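Local coordinates for NS3-like protein (Alongshan virus, PDB 6M40) that probably hydrolyses ATP and other nucleoside triphosphates to drive RNA unwinding, this chain being the RNA helicase domain of a flavivirus-like NS3 protein, at residues L97-T102 with Y366-Q372; D121-V127 with T329-A333; P287-T293 with Y314-Q318; N334-R338 with A354-L358; E379-I383 with E396-R400. All blocks are in the same frame, centred on the assembly; numbering follows the deposited sequence.

Contact 1 of 5, residues L97-T102 with Y366-Q372; sequences LRYALT and YRWLTEQ
Leu-97 and Leu-101 of helix 93-102 pack on Leu-369 of helix 362-371, fastening the first RecA-like domain of the NS3-type helicase fold to its C-terminal helical part. The two helical segments cross steeply, their directions 122° apart. The tight side is all hydrocarbon. Leu-97 CD2 meets Leu-369 CD2 at 3.6 Å, and the two branches of Leu-101 part company: CD1 rests on Leu-369 CB (3.6 Å), while CD2 comes obliquely to CE1 of the Tyr-366 ring (3.5 Å). Val-127 and Leu-131 of helix 123-136 back this layer by packing on Leu-97.

The solvent side is more polar and more open. At its border Thr-102 and Thr-370 run antiparallel past one another, their CG2 methyls touching. Arg-98, partly exposed, is the main polar link here: CG stands opposite the backbone N (chi1 -177°) and the chain stays extended to NE, drawing it across the C-terminal end of helix 362-371. Gln-372, the residue that leaves the helix with positive phi, brings NE2 to 3.8 Å from Arg-98 CB. Arg-98 NE gives a hydrogen bond to Thr-370 O, 2.7 Å long with an N-H...O angle of 143°.

Contact 2 of 5, residues D121-V127 with T329-A333; sequences DSAHTKV and TLLEA
Thr-329 sets OG1 between its backbone N and carbonyl carbon (chi1 48°), while Asp-121 turns CG away from its own N (chi1 -168°), and these two choices bring hydroxyl and carboxylate together. The aspartate lies just beyond the D-E-T-H sequence that matches the DExH box of superfamily 2 helicases, so the contact ties the segment after that motif to helix 328-339 of the C-terminal helical part. Thr-329 OG1 donates to Asp-121 OD1 over 2.8 Å, on the syn side of the carboxylate and 18° out of its plane. The same hydroxyl also bonds to Ser-327 OG.

Beyond this polar end, Ser-122 takes the N-cap position and helix 123-136 begins; the axes of 123-127 and 329-333 approach to 8.9 Å. Two alanines face each other here, Ala-123 CB and Ala-333 CB at 4.3 Å, with Glu-332 CB beside them. Val-127 closes the far end against the backbone of Ala-333. Lys-126 is bent at chi2; its NZ lies beside Leu-330 CD1 and forms a salt bridge with Asp-323. Nearer the backbone it sets CB and CG against the Ala-333 methyl, Lys-126 CB lying 3.7 Å from Ala-333 CB.

Contact 3 of 5, residues P287-T293 with Y314-Q318; sequences PSTQAQT and YDITQ
Tyr-314 makes the hydrogen bond of this contact, reaching back to the turn that leads into helix 290-297. Its OH donates to Ser-288 O over 3.0 Å; the oxygen lies at the ring's edge, near the ring plane, but the hydroxyl stands well above the plane of the carbonyl, 48° out of it. CG opposite the backbone N (chi1 174°) is what sends the ring across to this turn.

Van der Waals packing surrounds the bond. Thr-293 CG2 comes from the opposite direction to within 3.4 Å of Tyr-314 OH, and Pro-287 CB touches the ring edge at CE1 (4.2 Å). From the tyrosine's own segment, Ile-316 N stands over one ring face, offset toward the rim.

All this belongs to the second RecA-like domain: 314-318 is in the loop after strand 306-311, and helix 290-297 runs into the Q-R-R-G-R-I-G-R sequence characteristic of motif VI in superfamily 2 helicases.

One capping bond starts that helix, from Gln-292 N to Thr-289 OG1 at the N-cap (3.1 Å). Separately, Thr-293 OG1 gives to Gln-290 O, one turn earlier.

The side chain of Gln-290 passes Ile-316 O, CG at 3.7 Å, and its amide NE2 bonds to Ala-319 O.

Contact 4 of 5, residues N334-R338 with A354-L358; sequences NMCLR and AMLRL
Met-355, a selenomethionine in this crystal, reaches from helix 349-357 into the side of helix 328-339 and meets three residues spaced along it: Asn-334, Met-335 and Arg-338. Its first atom, CB, lies 3.9 Å from Arg-338 NH1. The next, CG, stands opposite the carbonyl carbon (chi1 -70°) and passes CG of Met-335 at 4.2 Å, the two selenomethionine chains heading contrary ways. SE then settles against Asn-334 CB at 3.5 Å, with the amide nitrogen ND2 of the same residue a little farther off. There the chain bends (chi3 68°), turning the terminal methyl back toward Arg-338. CE ends over one face of that guanidinium, displaced toward its rim.

Neighbouring residues widen the seam. Met-335, bent in the same way, puts its own CE against Leu-358 CB (3.7 Å), where helix 349-357 has just ended. On the outer border Leu-356 CD2 touches the edge of the Arg-338 guanidinium, near its plane, at NH1.

The polar ends here turn to the loop that connects the two helices: Arg-338 NE is in a salt bridge with Glu-344, and Asn-334 OD1 accepts from the backbone N of Glu-345. No hydrogen bond joins 334-338 to 354-358. The two successive helices are therefore held across this face mainly by dispersion, centred on Met-355, while the Arg-338 charge and the Asn-334 amide find partners in the connecting loop.

Contact 5 of 5, residues E379-I383 with E396-R400; sequences EAMAI and ERAIR
The Arg-400 guanidinium meets Glu-379 at its edge, near its plane, through NH2, and its other terminal nitrogen, NH1, serves Glu-396. The carboxylate of Glu-379 is approached differently: NH2 comes from above its plane, 59° out of it, and the two flat groups are turned 57° against each other. The bond is still a charged one, a hydrogen-bonded salt bridge of 2.8 Å between Arg-400 NH2 and Glu-379 OE2. Within the second helix, Arg-400 NH1 lies 3.4 Å from Glu-396 OE2. The arginine thus sits between two acidic groups and probably eases the repulsion between them.

The torsions explain the meeting. Glu-379 is extended, whereas Arg-400 starts with CG between its backbone N and carbonyl carbon and bends again at chi3, so that both chains end side by side and point the same way.

Beneath the charges the helices pack on Ala-382. Its CB touches Arg-400 CB at 4.1 Å, and its CA takes the CG2 branch of Ile-399 at 3.8 Å. Its carbonyl oxygen receives a CA-H...O contact from Glu-396, 3.6 Å from CA to O. Ile-383 CG2 rests against Glu-396 OE2 (3.7 Å).

CA atoms come nearest at Ile-383 and Glu-396, and the directions of the segments are 141° apart: a splayed antiparallel helix pair of the C-terminal helical part, packing on Ala-382 below and a salt-bridge network above.

In the fold
Contacts 2 and 4 are the buried ones and share helix 328-339: contact 2 binds it to the first RecA-like domain, contact 4 to the helix that follows it. Contact 1 makes a second, partly buried attachment to that domain and touches contact 2 where Leu-97 meets Val-127. Contact 5 lies farthest out, its centre about 27 Å from that of the chain, yet touches contact 1 through Trp-368 on Ala-380 and contact 4 through Met-335 on Met-381. Contact 3 stands apart within the second RecA-like domain. Chemistry varies with place: selenomethionine packing in contact 4, leucines plus an arginine-to-carbonyl bond in contact 1, a salt-bridge network in contact 5, hydroxyl bonds in contacts 2 and 3.

Contact 1 of 5, residues L97-T102 with Y366-Q372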
# COMPACT_ATOMS: atom_id res chain seq x y z
N LEU A 97 -3.71 -4.96 -12.58
CA LEU A 97 -3.12 -6.28 -12.60
C LEU A 97 -4.16 -7.31 -13.02
O LEU A 97 -3.94 -8.10 -13.94
CB LEU A 97 -2.53 -6.62 -11.23
CG LEU A 97 -1.74 -7.93 -11.19
CD1 LEU A 97 -0.59 -7.87 -12.16
CD2 LEU A 97 -1.25 -8.24 -9.79
N ARG A 98 -5.33 -7.27 -12.38
CA ARG A 98 -6.38 -8.22 -12.71
C ARG A 98 -6.75 -8.15 -14.18
O ARG A 98 -7.20 -9.14 -14.75
CB ARG A 98 -7.59 -7.96 -11.84
CG ARG A 98 -8.73 -8.95 -12.06
CD ARG A 98 -9.94 -8.58 -11.23
NE ARG A 98 -11.00 -9.58 -11.35
CZ ARG A 98 -12.26 -9.39 -10.99
NH1 ARG A 98 -12.64 -8.23 -10.48
NH2 ARG A 98 -13.14 -10.36 -11.15
N TYR A 99 -6.57 -6.99 -14.82
CA TYR A 99 -6.97 -6.80 -16.20
C TYR A 99 -5.86 -7.16 -17.18
O TYR A 99 -6.08 -7.94 -18.11
CB TYR A 99 -7.44 -5.36 -16.41
CG TYR A 99 -7.62 -4.93 -17.85
CD1 TYR A 99 -8.69 -5.37 -18.62
CD2 TYR A 99 -6.71 -4.06 -18.45
CE1 TYR A 99 -8.86 -4.96 -19.94
CE2 TYR A 99 -6.86 -3.65 -19.76
CZ TYR A 99 -7.93 -4.10 -20.50
OH TYR A 99 -8.08 -3.68 -21.80
N ALA A 100 -4.66 -6.61 -16.99
CA ALA A 100 -3.57 -6.92 -17.90
C ALA A 100 -3.38 -8.42 -18.05
O ALA A 100 -2.99 -8.90 -19.12
CB ALA A 100 -2.27 -6.28 -17.41
N LEU A 101 -3.68 -9.19 -17.00
CA LEU A 101 -3.47 -10.63 -17.07
C LEU A 101 -4.58 -11.35 -17.85
O LEU A 101 -4.32 -12.40 -18.44
CB LEU A 101 -3.37 -11.21 -15.65
CG LEU A 101 -2.17 -10.76 -14.80
CD1 LEU A 101 -2.11 -11.50 -13.46
CD2 LEU A 101 -0.84 -10.93 -15.55
N THR A 102 -5.80 -10.79 -17.89
CA THR A 102 -6.92 -11.47 -18.51
C THR A 102 -7.20 -11.02 -19.94
O THR A 102 -8.10 -11.57 -20.57
CB THR A 102 -8.20 -11.29 -17.69
OG1 THR A 102 -8.62 -9.92 -17.78
CG2 THR A 102 -7.97 -11.64 -16.24
N TYR A 366 -1.88 -16.87 -11.51
CA TYR A 366 -2.84 -16.19 -12.35
C TYR A 366 -4.22 -16.25 -11.72
O TYR A 366 -4.89 -15.21 -11.54
CB TYR A 366 -2.88 -16.82 -13.73
CG TYR A 366 -1.98 -16.14 -14.76
CD1 TYR A 366 -1.21 -15.02 -14.43
CD2 TYR A 366 -1.92 -16.59 -16.06
CE1 TYR A 366 -0.41 -14.39 -15.36
CE2 TYR A 366 -1.12 -15.96 -17.01
CZ TYR A 366 -0.38 -14.87 -16.65
OH TYR A 366 0.41 -14.26 -17.60
N ARG A 367 -4.69 -17.45 -11.38
CA ARG A 367 -6.04 -17.54 -10.79
C ARG A 367 -6.19 -16.65 -9.53
O ARG A 367 -7.26 -16.06 -9.26
CB ARG A 367 -6.38 -18.99 -10.49
CG ARG A 367 -6.46 -19.85 -11.80
CD ARG A 367 -7.45 -19.19 -12.80
NE ARG A 367 -8.78 -19.07 -12.18
CZ ARG A 367 -9.66 -20.07 -12.13
NH1 ARG A 367 -9.33 -21.27 -12.67
NH2 ARG A 367 -10.85 -19.89 -11.51
N TRP A 368 -5.13 -16.58 -8.73
CA TRP A 368 -5.12 -15.72 -7.57
C TRP A 368 -5.21 -14.25 -7.98
O TRP A 368 -6.00 -13.48 -7.43
CB TRP A 368 -3.87 -15.97 -6.74
CG TRP A 368 -3.78 -15.24 -5.46
CD1 TRP A 368 -4.64 -15.33 -4.41
CD2 TRP A 368 -2.74 -14.35 -5.06
NE1 TRP A 368 -4.21 -14.53 -3.38
CE2 TRP A 368 -3.05 -13.92 -3.76
CE3 TRP A 368 -1.58 -13.87 -5.68
CZ2 TRP A 368 -2.24 -13.03 -3.06
CZ3 TRP A 368 -0.78 -12.97 -4.98
CH2 TRP A 368 -1.11 -12.57 -3.68
N LEU A 369 -4.38 -13.86 -8.94
CA LEU A 369 -4.26 -12.46 -9.32
C LEU A 369 -5.44 -11.97 -10.15
O LEU A 369 -5.65 -10.76 -10.23
CB LEU A 369 -2.95 -12.27 -10.09
CG LEU A 369 -1.69 -12.33 -9.21
CD1 LEU A 369 -0.47 -12.02 -10.04
CD2 LEU A 369 -1.78 -11.38 -8.03
N THR A 370 -6.23 -12.89 -10.74
CA THR A 370 -7.28 -12.51 -11.69
C THR A 370 -8.71 -12.73 -11.20
O THR A 370 -9.57 -11.92 -11.53
CB THR A 370 -7.08 -13.24 -13.02
OG1 THR A 370 -6.73 -14.60 -12.77
CG2 THR A 370 -5.98 -12.59 -13.84
N GLU A 371 -9.00 -13.79 -10.44
CA GLU A 371 -10.33 -13.91 -9.83
C GLU A 371 -10.40 -13.23 -8.48
O GLU A 371 -11.51 -12.97 -7.99
CB GLU A 371 -10.72 -15.38 -9.69
CG GLU A 371 -10.89 -16.11 -11.02
CD GLU A 371 -11.94 -15.46 -11.91
OE1 GLU A 371 -12.98 -15.03 -11.38
OE2 GLU A 371 -11.72 -15.38 -13.13
N GLN A 372 -9.26 -13.01 -7.85
CA GLN A 372 -9.05 -12.08 -6.75
C GLN A 372 -10.14 -12.19 -5.68
O GLN A 372 -10.80 -11.22 -5.32
CB GLN A 372 -8.92 -10.64 -7.27
CG GLN A 372 -7.58 -9.96 -6.92
CD GLN A 372 -7.29 -8.69 -7.75
OE1 GLN A 372 -8.11 -7.76 -7.80
NE2 GLN A 372 -6.12 -8.65 -8.38

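Contact 2 of 5, residues D121-V127 with T329-A333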
# COMPACT_ATOMS: atom_id res chain seq x y z
N ASP A 121 2.90 -1.32 0.20
CA ASP A 121 3.11 -2.67 0.71
C ASP A 121 1.91 -3.55 0.33
O ASP A 121 1.10 -3.97 1.17
CB ASP A 121 3.33 -2.63 2.22
CG ASP A 121 3.84 -3.94 2.78
OD1 ASP A 121 3.36 -5.00 2.35
OD2 ASP A 121 4.73 -3.91 3.66
N SER A 122 1.80 -3.81 -0.96
CA SER A 122 0.91 -4.85 -1.47
C SER A 122 1.71 -5.75 -2.39
O SER A 122 2.60 -5.27 -3.10
CB SER A 122 -0.29 -4.25 -2.24
OG SER A 122 0.02 -4.03 -3.60
N ALA A 123 1.41 -7.05 -2.37
CA ALA A 123 2.03 -7.95 -3.33
C ALA A 123 1.62 -7.60 -4.75
O ALA A 123 2.40 -7.81 -5.68
CB ALA A 123 1.66 -9.39 -3.01
N HIS A 124 0.43 -7.03 -4.93
CA HIS A 124 -0.04 -6.77 -6.29
C HIS A 124 0.72 -5.63 -6.92
O HIS A 124 1.10 -5.71 -8.09
CB HIS A 124 -1.54 -6.54 -6.26
CG HIS A 124 -2.29 -7.63 -5.56
ND1 HIS A 124 -2.23 -7.80 -4.19
CD2 HIS A 124 -3.05 -8.65 -6.03
CE1 HIS A 124 -2.95 -8.85 -3.85
NE2 HIS A 124 -3.46 -9.38 -4.95
N THR A 125 0.99 -4.56 -6.16
CA THR A 125 1.85 -3.50 -6.68
C THR A 125 3.17 -4.07 -7.17
O THR A 125 3.64 -3.74 -8.26
CB THR A 125 2.08 -2.44 -5.60
OG1 THR A 125 0.83 -2.07 -5.01
CG2 THR A 125 2.74 -1.22 -6.19
N LYS A 126 3.77 -4.98 -6.38
CA LYS A 126 5.09 -5.51 -6.72
C LYS A 126 5.07 -6.24 -8.05
O LYS A 126 5.86 -5.93 -8.95
CB LYS A 126 5.55 -6.46 -5.62
CG LYS A 126 5.42 -5.95 -4.20
CD LYS A 126 6.66 -5.21 -3.75
CE LYS A 126 6.71 -5.04 -2.24
NZ LYS A 126 8.07 -4.67 -1.80
N VAL A 127 4.18 -7.22 -8.20
CA VAL A 127 4.17 -8.00 -9.44
C VAL A 127 3.75 -7.11 -10.60
O VAL A 127 4.25 -7.26 -11.72
CB VAL A 127 3.25 -9.22 -9.29
CG1 VAL A 127 3.59 -9.99 -8.02
CG2 VAL A 127 1.81 -8.80 -9.26
N THR A 329 4.35 -10.23 2.83
CA THR A 329 4.08 -9.61 1.54
C THR A 329 5.26 -9.78 0.60
O THR A 329 5.07 -9.92 -0.61
CB THR A 329 3.75 -8.13 1.70
OG1 THR A 329 4.71 -7.49 2.55
CG2 THR A 329 2.35 -7.94 2.28
N LEU A 330 6.47 -9.82 1.14
CA LEU A 330 7.63 -10.04 0.29
C LEU A 330 7.72 -11.51 -0.13
O LEU A 330 8.29 -11.82 -1.18
CB LEU A 330 8.89 -9.60 1.01
CG LEU A 330 10.08 -9.11 0.18
CD1 LEU A 330 9.70 -8.10 -0.89
CD2 LEU A 330 11.10 -8.50 1.12
N LEU A 331 7.13 -12.41 0.66
CA LEU A 331 7.04 -13.80 0.24
C LEU A 331 6.05 -13.97 -0.91
O LEU A 331 6.40 -14.54 -1.95
CB LEU A 331 6.65 -14.69 1.42
CG LEU A 331 6.23 -16.13 1.09
CD1 LEU A 331 7.39 -16.91 0.47
CD2 LEU A 331 5.72 -16.84 2.34
N GLU A 332 4.82 -13.47 -0.76
CA GLU A 332 3.83 -13.68 -1.81
C GLU A 332 4.23 -12.98 -3.10
O GLU A 332 3.97 -13.50 -4.19
CB GLU A 332 2.45 -13.20 -1.34
CG GLU A 332 2.08 -13.70 0.06
CD GLU A 332 0.60 -13.78 0.36
OE1 GLU A 332 -0.11 -12.78 0.21
OE2 GLU A 332 0.15 -14.87 0.77
N ALA A 333 4.90 -11.83 -3.01
CA ALA A 333 5.35 -11.16 -4.23
C ALA A 333 6.41 -11.99 -4.96
O ALA A 333 6.33 -12.17 -6.18
CB ALA A 333 5.88 -9.76 -3.90

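Contact 3 of 5, residues P287-T293 with Y314-Q318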
# COMPACT_ATOMS: atom_id res chain seq x y z
N PRO A 287 9.01 -1.99 14.20
CA PRO A 287 9.27 -0.60 13.79
C PRO A 287 8.92 -0.43 12.32
O PRO A 287 9.52 -1.06 11.44
CB PRO A 287 10.77 -0.43 14.04
CG PRO A 287 11.32 -1.82 13.97
CD PRO A 287 10.25 -2.68 14.58
N SER A 288 7.93 0.42 12.05
CA SER A 288 7.53 0.68 10.68
C SER A 288 8.73 1.01 9.81
O SER A 288 9.78 1.44 10.30
CB SER A 288 6.50 1.81 10.62
OG SER A 288 6.87 2.88 11.48
N THR A 289 8.59 0.79 8.51
CA THR A 289 9.67 1.05 7.57
C THR A 289 9.79 2.55 7.32
O THR A 289 8.87 3.33 7.57
CB THR A 289 9.42 0.31 6.26
OG1 THR A 289 8.21 0.79 5.67
CG2 THR A 289 9.29 -1.18 6.54
N GLN A 290 10.95 2.95 6.81
CA GLN A 290 11.16 4.33 6.43
C GLN A 290 10.05 4.81 5.50
O GLN A 290 9.53 5.92 5.66
CB GLN A 290 12.53 4.49 5.76
CG GLN A 290 13.66 3.90 6.60
CD GLN A 290 15.03 4.32 6.10
OE1 GLN A 290 15.18 5.31 5.40
NE2 GLN A 290 16.05 3.56 6.49
N ALA A 291 9.67 3.97 4.54
CA ALA A 291 8.64 4.37 3.58
C ALA A 291 7.28 4.48 4.25
O ALA A 291 6.45 5.30 3.84
CB ALA A 291 8.60 3.37 2.43
N GLN A 292 7.02 3.66 5.27
CA GLN A 292 5.76 3.74 5.99
C GLN A 292 5.62 5.07 6.71
O GLN A 292 4.62 5.79 6.54
CB GLN A 292 5.68 2.58 6.99
CG GLN A 292 4.40 2.52 7.80
CD GLN A 292 3.23 2.02 6.99
OE1 GLN A 292 2.18 2.65 6.95
NE2 GLN A 292 3.42 0.88 6.32
N THR A 293 6.61 5.43 7.53
CA THR A 293 6.56 6.69 8.26
C THR A 293 6.61 7.89 7.32
O THR A 293 6.00 8.93 7.60
CB THR A 293 7.72 6.78 9.25
OG1 THR A 293 8.96 6.62 8.55
CG2 THR A 293 7.60 5.71 10.32
N TYR A 314 12.88 6.08 18.42
CA TYR A 314 12.59 5.51 17.11
C TYR A 314 13.73 5.78 16.15
O TYR A 314 14.07 6.94 15.88
CB TYR A 314 11.30 6.05 16.50
CG TYR A 314 11.09 5.55 15.08
CD1 TYR A 314 10.92 4.19 14.82
CD2 TYR A 314 11.08 6.42 14.01
CE1 TYR A 314 10.74 3.73 13.53
CE2 TYR A 314 10.90 5.96 12.71
CZ TYR A 314 10.73 4.62 12.48
OH TYR A 314 10.56 4.17 11.19
N ASP A 315 14.27 4.70 15.59
CA ASP A 315 15.46 4.70 14.75
C ASP A 315 15.07 4.81 13.28
O ASP A 315 15.01 3.82 12.56
CB ASP A 315 16.26 3.42 15.00
CG ASP A 315 15.41 2.14 14.84
OD1 ASP A 315 14.17 2.23 14.75
OD2 ASP A 315 15.99 1.04 14.78
N ILE A 316 14.84 6.04 12.81
CA ILE A 316 14.51 6.19 11.39
C ILE A 316 15.72 5.79 10.55
O ILE A 316 15.59 5.11 9.53
CB ILE A 316 14.06 7.62 11.05
CG1 ILE A 316 13.22 8.25 12.19
CG2 ILE A 316 13.26 7.59 9.73
CD1 ILE A 316 13.49 9.74 12.38
N THR A 317 16.91 6.23 10.97
CA THR A 317 18.15 5.91 10.27
C THR A 317 18.32 4.40 10.09
O THR A 317 18.86 3.95 9.07
CB THR A 317 19.33 6.49 11.06
OG1 THR A 317 20.53 5.74 10.76
CG2 THR A 317 19.08 6.43 12.58
N GLN A 318 17.85 3.62 11.05
CA GLN A 318 18.21 2.22 11.19
C GLN A 318 17.05 1.27 10.93
O GLN A 318 17.25 0.05 10.99
CB GLN A 318 18.75 1.97 12.61
CG GLN A 318 20.14 1.35 12.66
CD GLN A 318 20.19 0.12 13.56
OE1 GLN A 318 19.78 0.16 14.72
NE2 GLN A 318 20.69 -0.98 13.03

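Contact 4 of 5, residues N334-R338 with A354-L358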
# COMPACT_ATOMS: atom_id res chain seq x y z
N ASN A 334 7.40 -12.50 -4.23
CA ASN A 334 8.46 -13.29 -4.85
C ASN A 334 7.91 -14.62 -5.36
O ASN A 334 8.32 -15.10 -6.42
CB ASN A 334 9.61 -13.53 -3.87
CG ASN A 334 10.61 -12.38 -3.82
OD1 ASN A 334 10.87 -11.72 -4.83
ND2 ASN A 334 11.19 -12.15 -2.64
N MSE A 335 6.98 -15.23 -4.63
CA MSE A 335 6.37 -16.47 -5.08
C MSE A 335 5.75 -16.27 -6.46
O MSE A 335 5.95 -17.08 -7.36
CB MSE A 335 5.33 -16.95 -4.07
CG MSE A 335 5.92 -17.62 -2.85
SE MSE A 335 4.52 -18.05 -1.55
CE MSE A 335 3.56 -19.48 -2.54
N CYS A 336 5.00 -15.17 -6.62
CA CYS A 336 4.41 -14.86 -7.92
C CYS A 336 5.47 -14.54 -8.96
O CYS A 336 5.35 -14.96 -10.11
CB CYS A 336 3.46 -13.67 -7.81
SG CYS A 336 2.15 -13.83 -6.60
N LEU A 337 6.48 -13.76 -8.57
CA LEU A 337 7.52 -13.38 -9.52
C LEU A 337 8.30 -14.59 -10.00
O LEU A 337 8.75 -14.61 -11.15
CB LEU A 337 8.46 -12.36 -8.87
CG LEU A 337 7.89 -10.96 -8.57
CD1 LEU A 337 8.77 -10.21 -7.57
CD2 LEU A 337 7.75 -10.15 -9.84
N ARG A 338 8.44 -15.62 -9.16
CA ARG A 338 9.22 -16.78 -9.58
C ARG A 338 8.44 -17.65 -10.55
O ARG A 338 9.00 -18.15 -11.53
CB ARG A 338 9.66 -17.59 -8.36
CG ARG A 338 10.73 -18.60 -8.70
CD ARG A 338 11.26 -19.30 -7.48
NE ARG A 338 12.37 -18.59 -6.84
CZ ARG A 338 12.98 -19.03 -5.75
NH1 ARG A 338 12.58 -20.16 -5.17
NH2 ARG A 338 13.98 -18.35 -5.22
N ALA A 354 11.06 -20.31 2.65
CA ALA A 354 9.64 -20.55 2.46
C ALA A 354 9.27 -20.62 0.98
O ALA A 354 8.33 -21.33 0.61
CB ALA A 354 8.84 -19.46 3.17
N MSE A 355 10.01 -19.94 0.12
CA MSE A 355 9.75 -20.03 -1.32
C MSE A 355 10.15 -21.38 -1.90
O MSE A 355 9.89 -21.66 -3.06
CB MSE A 355 10.49 -18.93 -2.07
CG MSE A 355 9.96 -17.53 -1.85
SE MSE A 355 11.27 -16.25 -2.50
CE MSE A 355 11.14 -16.65 -4.41
N LEU A 356 10.79 -22.22 -1.08
CA LEU A 356 11.13 -23.58 -1.48
C LEU A 356 10.05 -24.57 -1.05
O LEU A 356 9.69 -25.46 -1.82
CB LEU A 356 12.46 -23.99 -0.87
CG LEU A 356 13.68 -23.12 -1.19
CD1 LEU A 356 14.91 -23.74 -0.58
CD2 LEU A 356 13.86 -22.91 -2.68
N ARG A 357 9.52 -24.42 0.16
CA ARG A 357 8.41 -25.26 0.58
C ARG A 357 7.15 -24.96 -0.22
O ARG A 357 6.34 -25.86 -0.47
CB ARG A 357 8.12 -25.07 2.07
CG ARG A 357 9.36 -25.13 2.91
CD ARG A 357 9.04 -25.30 4.38
NE ARG A 357 10.21 -25.74 5.13
CZ ARG A 357 10.17 -26.20 6.37
NH1 ARG A 357 9.03 -26.28 7.02
NH2 ARG A 357 11.29 -26.58 6.96
N LEU A 358 6.97 -23.71 -0.63
CA LEU A 358 5.78 -23.27 -1.34
C LEU A 358 6.21 -22.77 -2.71
O LEU A 358 6.97 -21.80 -2.82
CB LEU A 358 5.07 -22.18 -0.55
CG LEU A 358 4.80 -22.51 0.92
CD1 LEU A 358 4.53 -21.24 1.71
CD2 LEU A 358 3.67 -23.50 1.06

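Contact 5 of 5, residues E379-I383 with E396-R400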
# COMPACT_ATOMS: atom_id res chain seq x y z
N GLU A 379 -3.49 -19.83 0.38
CA GLU A 379 -4.79 -20.49 0.31
C GLU A 379 -5.24 -20.69 -1.13
O GLU A 379 -5.97 -21.65 -1.42
CB GLU A 379 -5.84 -19.69 1.08
CG GLU A 379 -7.21 -20.38 1.13
CD GLU A 379 -8.23 -19.66 2.01
OE1 GLU A 379 -7.98 -18.50 2.42
OE2 GLU A 379 -9.29 -20.27 2.29
N ALA A 380 -4.82 -19.81 -2.05
CA ALA A 380 -5.13 -20.02 -3.46
C ALA A 380 -4.60 -21.35 -3.96
O ALA A 380 -5.17 -21.96 -4.87
CB ALA A 380 -4.57 -18.88 -4.30
N MSE A 381 -3.48 -21.81 -3.39
CA MSE A 381 -2.86 -23.07 -3.77
C MSE A 381 -3.72 -24.24 -3.28
O MSE A 381 -3.67 -25.34 -3.83
CB MSE A 381 -1.43 -23.16 -3.21
CG MSE A 381 -0.50 -22.13 -3.81
SE MSE A 381 1.26 -22.00 -2.88
CE MSE A 381 1.85 -23.86 -3.11
N ALA A 382 -4.51 -24.00 -2.23
CA ALA A 382 -5.41 -25.04 -1.77
C ALA A 382 -6.62 -25.20 -2.68
O ALA A 382 -7.13 -26.31 -2.83
CB ALA A 382 -5.87 -24.75 -0.33
N ILE A 383 -7.10 -24.11 -3.30
CA ILE A 383 -8.35 -24.19 -4.04
C ILE A 383 -8.12 -24.35 -5.54
O ILE A 383 -8.96 -24.92 -6.24
CB ILE A 383 -9.25 -22.96 -3.79
CG1 ILE A 383 -8.75 -21.74 -4.57
CG2 ILE A 383 -9.33 -22.61 -2.31
CD1 ILE A 383 -9.44 -20.44 -4.18
N GLU A 396 -9.72 -29.78 -1.89
CA GLU A 396 -9.39 -28.53 -1.22
C GLU A 396 -9.04 -28.77 0.24
O GLU A 396 -8.11 -28.15 0.78
CB GLU A 396 -10.56 -27.54 -1.34
CG GLU A 396 -10.51 -26.33 -0.42
CD GLU A 396 -11.77 -25.47 -0.50
OE1 GLU A 396 -12.80 -25.97 -0.99
OE2 GLU A 396 -11.73 -24.29 -0.08
N ARG A 397 -9.77 -29.66 0.91
CA ARG A 397 -9.56 -29.89 2.34
C ARG A 397 -8.35 -30.77 2.59
O ARG A 397 -7.65 -30.58 3.60
CB ARG A 397 -10.81 -30.50 2.96
CG ARG A 397 -10.75 -30.72 4.47
CD ARG A 397 -12.14 -31.02 5.07
NE ARG A 397 -12.84 -32.09 4.36
CZ ARG A 397 -14.04 -31.97 3.79
NH1 ARG A 397 -14.71 -30.83 3.85
NH2 ARG A 397 -14.58 -33.01 3.17
N ALA A 398 -8.08 -31.73 1.71
CA ALA A 398 -6.87 -32.53 1.85
C ALA A 398 -5.62 -31.67 1.73
O ALA A 398 -4.66 -31.83 2.49
CB ALA A 398 -6.85 -33.65 0.81
N ILE A 399 -5.63 -30.72 0.78
CA ILE A 399 -4.42 -29.97 0.47
C ILE A 399 -4.11 -28.96 1.56
O ILE A 399 -2.94 -28.74 1.89
CB ILE A 399 -4.57 -29.27 -0.89
CG1 ILE A 399 -4.55 -30.29 -2.03
CG2 ILE A 399 -3.48 -28.21 -1.07
CD1 ILE A 399 -3.29 -31.10 -2.11
N ARG A 400 -5.12 -28.30 2.12
CA ARG A 400 -4.83 -27.31 3.14
C ARG A 400 -4.38 -27.96 4.44
O ARG A 400 -3.62 -27.35 5.21
CB ARG A 400 -6.03 -26.41 3.37
CG ARG A 400 -7.31 -27.13 3.72
CD ARG A 400 -8.48 -26.20 3.45
NE ARG A 400 -8.13 -24.81 3.76
CZ ARG A 400 -8.89 -23.76 3.45
NH1 ARG A 400 -10.04 -23.94 2.81
NH2 ARG A 400 -8.50 -22.53 3.77